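Side-chain contacts in Blr6230 protein (Bradyrhizobium diazoefficiens USDA 110, PDB 5NGG), which probably hydrolyses the beta-lactam ring of antibiotics, as a zinc-dependent subclass B3 metallo-beta-lactamase: residues A[270-273]-A[274-278]; A[217-220]-A[221-225]. One frame throughout, in Å; residues are numbered along the deposited sequence. Where two conformers were deposited one is given.

Contact 1. Residues A[270-273]-A[274-278]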
ATOM      1  N   VAL A 270     -14.775   7.958  -0.320  1.00 12.50           N
ATOM      2  CA  VAL A 270     -15.421   8.804  -1.329  1.00 13.21           C
ATOM      3  C   VAL A 270     -14.719  10.162  -1.429  1.00 12.81           C
ATOM      4  O   VAL A 270     -14.424  10.624  -2.536  1.00 14.15           O
ATOM      5  CB  VAL A 270     -16.905   9.023  -1.009  1.00 15.32           C
ATOM      6  CG1 VAL A 270     -17.498  10.093  -1.915  1.00 17.87           C
ATOM      7  CG2 VAL A 270     -17.673   7.729  -1.168  1.00 17.18           C
ATOM      8  N   THR A 271     -14.463  10.818  -0.310  1.00 13.38           N
ATOM      9  CA  THR A 271     -13.796  12.118  -0.320  1.00 13.64           C
ATOM     10  C   THR A 271     -12.378  12.023  -0.922  1.00 13.32           C
ATOM     11  O   THR A 271     -11.959  12.852  -1.748  1.00 13.53           O
ATOM     12  CB  THR A 271     -13.727  12.714   1.091  1.00 15.61           C
ATOM     13  OG1 THR A 271     -15.049  12.821   1.610  1.00 18.76           O
ATOM     14  CG2 THR A 271     -13.044  14.085   1.118  1.00 18.07           C
ATOM     15  N   TYR A 272     -11.648  11.007  -0.488  1.00 12.13           N
ATOM     16  CA  TYR A 272     -10.265  10.853  -0.940  1.00 12.00           C
ATOM     17  C   TYR A 272     -10.192  10.532  -2.439  1.00 11.90           C
ATOM     18  O   TYR A 272      -9.398  11.129  -3.175  1.00 12.08           O
ATOM     19  CB  TYR A 272      -9.543   9.784  -0.101  1.00 11.77           C
ATOM     20  CG  TYR A 272      -8.080   9.676  -0.476  1.00 11.02           C
ATOM     21  CD1 TYR A 272      -7.201  10.738  -0.260  1.00 12.35           C
ATOM     22  CD2 TYR A 272      -7.566   8.505  -1.034  1.00 11.17           C
ATOM     23  CE1 TYR A 272      -5.867  10.641  -0.607  1.00 12.38           C
ATOM     24  CE2 TYR A 272      -6.244   8.418  -1.412  1.00 11.93           C
ATOM     25  CZ  TYR A 272      -5.394   9.477  -1.195  1.00 11.79           C
ATOM     26  OH  TYR A 272      -4.084   9.375  -1.571  1.00 12.63           O
ATOM     27  N   ALA A 273     -11.048   9.618  -2.902  1.00 11.44           N
ATOM     28  CA  ALA A 273     -11.086   9.262  -4.326  1.00 12.71           C
ATOM     29  C   ALA A 273     -11.483  10.465  -5.186  1.00 12.54           C
ATOM     30  O   ALA A 273     -10.990  10.605  -6.310  1.00 13.09           O
ATOM     31  CB  ALA A 273     -12.003   8.088  -4.601  1.00 13.67           C
ATOM     32  N   THR A 274     -12.372  11.316  -4.673  1.00 12.72           N
ATOM     33  CA  THR A 274     -12.720  12.544  -5.375  1.00 14.69           C
ATOM     34  C   THR A 274     -11.486  13.450  -5.494  1.00 14.00           C
ATOM     35  O   THR A 274     -11.201  13.988  -6.574  1.00 14.83           O
ATOM     36  CB  THR A 274     -13.870  13.267  -4.643  1.00 16.08           C
ATOM     37  OG1 THR A 274     -15.004  12.401  -4.562  1.00 18.46           O
ATOM     38  CG2 THR A 274     -14.290  14.557  -5.346  1.00 18.38           C
ATOM     39  N   SER A 275     -10.739  13.627  -4.413  1.00 13.57           N
ATOM     40  CA  SER A 275      -9.511  14.434  -4.480  1.00 13.67           C
ATOM     41  C   SER A 275      -8.509  13.825  -5.469  1.00 12.39           C
ATOM     42  O   SER A 275      -7.861  14.562  -6.215  1.00 12.94           O
ATOM     43  CB  SER A 275      -8.856  14.551  -3.113  1.00 16.52           C
ATOM     44  OG  SER A 275      -9.710  15.153  -2.176  1.00 20.89           O
ATOM     45  N   LEU A 276      -8.372  12.500  -5.474  1.00 11.85           N
ATOM     46  CA  LEU A 276      -7.507  11.840  -6.449  1.00 11.89           C
ATOM     47  C   LEU A 276      -7.931  12.034  -7.892  1.00 12.50           C
ATOM     48  O   LEU A 276      -7.085  12.245  -8.774  1.00 11.99           O
ATOM     49  CB  LEU A 276      -7.439  10.332  -6.181  1.00 12.41           C
ATOM     50  CG  LEU A 276      -6.699   9.869  -4.947  1.00 13.92           C
ATOM     51  CD1 LEU A 276      -6.863   8.368  -4.826  1.00 15.37           C
ATOM     52  CD2 LEU A 276      -5.222  10.246  -5.001  1.00 14.82           C
ATOM     53  N   SER A 277      -9.229  11.951  -8.152  1.00 12.32           N
ATOM     54  CA  SER A 277      -9.745  12.113  -9.508  0.70 14.29           C
ATOM     55  C   SER A 277      -9.498  13.539 -10.024  1.00 13.64           C
ATOM     56  O   SER A 277      -9.138  13.768 -11.199  1.00 14.82           O
ATOM     57  CB  SER A 277     -11.235  11.774  -9.520  0.70 14.76           C
ATOM     58  OG  SER A 277     -11.749  11.806 -10.833  0.70 15.31           O
ATOM     59  N   GLU A 278      -9.667  14.509  -9.134  1.00 13.83           N
ATOM     60  CA  GLU A 278      -9.432  15.892  -9.497  1.00 15.45           C
ATOM     61  C   GLU A 278      -7.948  16.137  -9.798  1.00 13.90           C
ATOM     62  O   GLU A 278      -7.600  16.782 -10.780  1.00 15.39           O
ATOM     63  CB  GLU A 278      -9.966  16.807  -8.402  1.00 17.80           C
ATOM     64  CG  GLU A 278     -11.499  16.781  -8.357  1.00 21.18           C
ATOM     65  CD  GLU A 278     -12.120  17.387  -7.110  1.00 27.08           C
ATOM     66  OE1 GLU A 278     -11.399  17.735  -6.151  1.00 32.61           O
ATOM     67  OE2 GLU A 278     -13.363  17.497  -7.087  1.00 30.36           O
TER
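Val270 O takes two bonds from one residue a helical turn on: Thr274 N reaches it at 3.0 Å and Thr274 OG1 at 2.8 Å. The two donors come in from opposite faces of the carbonyl plane, so the single oxygen is gripped from both sides. With OG1 beside its own backbone N (chi1 -58°), the threonine hydroxyl folds back over the preceding turn, and its proton goes to Val270 O. Thr274 OG1 also has a weak hydrogen bond with Lys231 NZ, and Thr271 OG1 has one, likewise weak, with Gly267 O. Ser275 repeats the pattern less clearly: its N bonds to Thr271 O at 3.0 Å, while Ser275 OG lies 3.2 Å from Thr271 O. The i+4 to i backbone bonds run on, from Leu276 N to Tyr272 O and from Ser277 N to Ala273 O, both 2.9 Å.

On another side of the helix the contact is apolar. Leu276 CG sits over one face of the Tyr272 ring, displaced toward the rim, as a CH-pi contact 4.1 Å from the centroid, and Leu276 CD1 comes to 3.5 Å from Tyr272 CE2.

All of this lies on helix 268-291, which packs against helix 219-232 through Ala273 on Ala230 and Leu276 on Phe227, while Tyr272 and Leu276 both rest on Phe200, in the loop following strand 193-199.

Contact 2. Residues A[217-220]-A[221-225]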
ATOM      1  N   ALA A 217       0.268  -0.021 -20.894  1.00 15.61           N
ATOM      2  CA  ALA A 217      -0.886   0.108 -21.775  1.00 17.81           C
ATOM      3  C   ALA A 217      -2.190   0.037 -20.998  1.00 17.79           C
ATOM      4  O   ALA A 217      -2.424  -0.915 -20.257  1.00 20.15           O
ATOM      5  CB  ALA A 217      -0.862  -0.974 -22.851  1.00 22.17           C
ATOM      6  N   GLY A 218      -3.052   1.027 -21.217  1.00 17.07           N
ATOM      7  CA  GLY A 218      -4.365   1.101 -20.574  1.00 15.87           C
ATOM      8  C   GLY A 218      -4.370   1.801 -19.224  1.00 13.93           C
ATOM      9  O   GLY A 218      -5.398   1.783 -18.530  1.00 14.41           O
ATOM     10  N   ILE A 219      -3.259   2.465 -18.880  1.00 13.28           N
ATOM     11  CA  ILE A 219      -3.131   3.093 -17.569  1.00 11.97           C
ATOM     12  C   ILE A 219      -4.228   4.124 -17.277  1.00 11.77           C
ATOM     13  O   ILE A 219      -4.757   4.160 -16.166  1.00 12.36           O
ATOM     14  CB  ILE A 219      -1.711   3.664 -17.369  1.00 10.94           C
ATOM     15  CG1 ILE A 219      -1.513   4.158 -15.940  1.00 10.57           C
ATOM     16  CG2 ILE A 219      -1.376   4.774 -18.358  1.00 11.51           C
ATOM     17  CD1 ILE A 219      -0.060   4.454 -15.615  1.00 10.15           C
ATOM     18  N   VAL A 220      -4.563   4.977 -18.251  1.00 12.08           N
ATOM     19  CA  VAL A 220      -5.576   5.988 -17.998  1.00 12.83           C
ATOM     20  C   VAL A 220      -6.934   5.342 -17.632  1.00 12.65           C
ATOM     21  O   VAL A 220      -7.601   5.741 -16.690  1.00 14.64           O
ATOM     22  CB  VAL A 220      -5.672   6.984 -19.178  1.00 13.48           C
ATOM     23  CG1 VAL A 220      -6.909   7.875 -19.049  1.00 14.29           C
ATOM     24  CG2 VAL A 220      -4.401   7.826 -19.288  1.00 13.10           C
ATOM     25  N   ASP A 221      -7.365   4.379 -18.446  1.00 13.64           N
ATOM     26  CA  ASP A 221      -8.607   3.662 -18.196  1.00 13.81           C
ATOM     27  C   ASP A 221      -8.611   3.002 -16.825  1.00 13.56           C
ATOM     28  O   ASP A 221      -9.634   3.050 -16.123  1.00 14.66           O
ATOM     29  CB  ASP A 221      -8.873   2.634 -19.306  1.00 16.69           C
ATOM     30  CG  ASP A 221      -9.315   3.261 -20.613  1.00 19.66           C
ATOM     31  OD1 ASP A 221     -10.147   4.180 -20.588  1.00 25.78           O
ATOM     32  OD2 ASP A 221      -8.841   2.801 -21.659  1.00 23.38           O
ATOM     33  N   ASP A 222      -7.478   2.403 -16.438  1.00 12.54           N
ATOM     34  CA  ASP A 222      -7.364   1.775 -15.125  1.00 12.52           C
ATOM     35  C   ASP A 222      -7.621   2.791 -13.987  1.00 11.93           C
ATOM     36  O   ASP A 222      -8.412   2.526 -13.069  1.00 12.92           O
ATOM     37  CB  ASP A 222      -6.015   1.068 -14.983  1.00 12.66           C
ATOM     38  CG  ASP A 222      -5.927  -0.258 -15.722  1.00 13.47           C
ATOM     39  OD1 ASP A 222      -6.949  -0.821 -16.212  1.00 17.20           O
ATOM     40  OD2 ASP A 222      -4.793  -0.798 -15.746  1.00 14.37           O
ATOM     41  N   TYR A 223      -6.949   3.938 -14.020  1.00 10.76           N
ATOM     42  CA  TYR A 223      -7.144   4.960 -12.976  1.00 11.14           C
ATOM     43  C   TYR A 223      -8.598   5.358 -12.826  1.00 11.82           C
ATOM     44  O   TYR A 223      -9.151   5.443 -11.754  1.00 12.34           O
ATOM     45  CB  TYR A 223      -6.334   6.205 -13.273  1.00 10.47           C
ATOM     46  CG  TYR A 223      -4.905   6.235 -12.740  1.00  9.66           C
ATOM     47  CD1 TYR A 223      -4.629   6.525 -11.398  1.00  9.99           C
ATOM     48  CD2 TYR A 223      -3.818   6.066 -13.590  1.00 10.42           C
ATOM     49  CE1 TYR A 223      -3.327   6.617 -10.937  1.00  9.50           C
ATOM     50  CE2 TYR A 223      -2.510   6.168 -13.138  1.00  9.81           C
ATOM     51  CZ  TYR A 223      -2.275   6.434 -11.815  1.00  8.96           C
ATOM     52  OH  TYR A 223      -0.959   6.575 -11.421  1.00  8.91           O
ATOM     53  N   ARG A 224      -9.252   5.650 -13.946  0.50 14.57           N
ATOM     54  CA  ARG A 224     -10.655   6.123 -13.875  0.50 15.14           C
ATOM     55  C   ARG A 224     -11.622   5.007 -13.435  0.50 14.88           C
ATOM     56  O   ARG A 224     -12.578   5.274 -12.705  0.50 15.52           O
ATOM     57  CB  ARG A 224     -11.083   6.819 -15.176  0.50 15.65           C
ATOM     58  CG  ARG A 224     -10.437   8.191 -15.388  0.50 16.16           C
ATOM     59  CD  ARG A 224     -10.592   8.629 -16.830  0.50 16.90           C
ATOM     60  NE  ARG A 224     -10.203   9.998 -17.131  0.50 17.44           N
ATOM     61  CZ  ARG A 224     -10.197  11.032 -16.289  0.50 16.87           C
ATOM     62  NH1 ARG A 224     -10.560  10.901 -15.027  0.50 17.38           N
ATOM     63  NH2 ARG A 224      -9.823  12.225 -16.736  0.50 17.21           N
ATOM     64  N   ALA A 225     -11.346   3.760 -13.809  1.00 15.93           N
ATOM     65  CA  ALA A 225     -12.127   2.627 -13.265  1.00 15.56           C
ATOM     66  C   ALA A 225     -11.930   2.532 -11.743  1.00 14.04           C
ATOM     67  O   ALA A 225     -12.882   2.347 -10.982  1.00 12.91           O
ATOM     68  CB  ALA A 225     -11.729   1.316 -13.932  1.00 18.09           C
TER
HETATM   69  O   HOH W   1      -4.678  -1.970 -18.607  1.00 34.59           O
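Ile219 and Tyr223 lie side by side across the first turn of helix 219-232, the helix of a beta-alpha-beta unit between strands 193-199 and 237-239 of the metallo-beta-lactamase fold. Ile219 CG1, anti to its backbone N (chi1 -173°), runs along the tyrosine and meets Tyr223 CE2 at 3.6 Å. Ile219 O stands at the ring edge, close to its plane, 3.3 Å from Tyr223 CD2, and the same oxygen accepts the hydrogen bond of Tyr223 N at 3.1 Å. Before them Gly218, at phi 88°, holds the N-cap position just ahead of the helix, and its O receives Asp222 N in a 3.0 Å bond.

Further out, Tyr223 OH is fixed by Thr204 O and Asn208 ND2, and Phe280 of helix 268-291 meets the ring; the tyrosine side chain lies about 4 Å from that of the zinc ligand His177. Arg224, whose backbone N bonds to Val220 O, extends toward a salt bridge with Asp281. Asp222 OD2 forms a salt bridge with Arg126 NH1 and a hydrogen bond with Tyr216 OH, and water 1 bridges the loop to the helix, donating to Asp222 OD2 at 3.1 Å and to Ala217 O at 3.0 Å.

Overall arrangement
Coming from the N terminus, the chain builds most of both sheets before it reaches contact 2, where residues 217-225 lead out of a loop into helix 219-232. Strand 237-239 and helix 248-253 follow, and the chain then enters helix 268-291, whose first turns hold contact 1. Neither contact closes a long loop: each joins residues about a turn apart along one helix. They stand in series, without nesting or crossing. Their centres are 16 Å apart and they do not touch directly. The two helices nevertheless meet: the later part of helix 219-232 receives residues 270-278, while Phe280, Asp281 and Leu284, just past contact 1, reach back to contact 2.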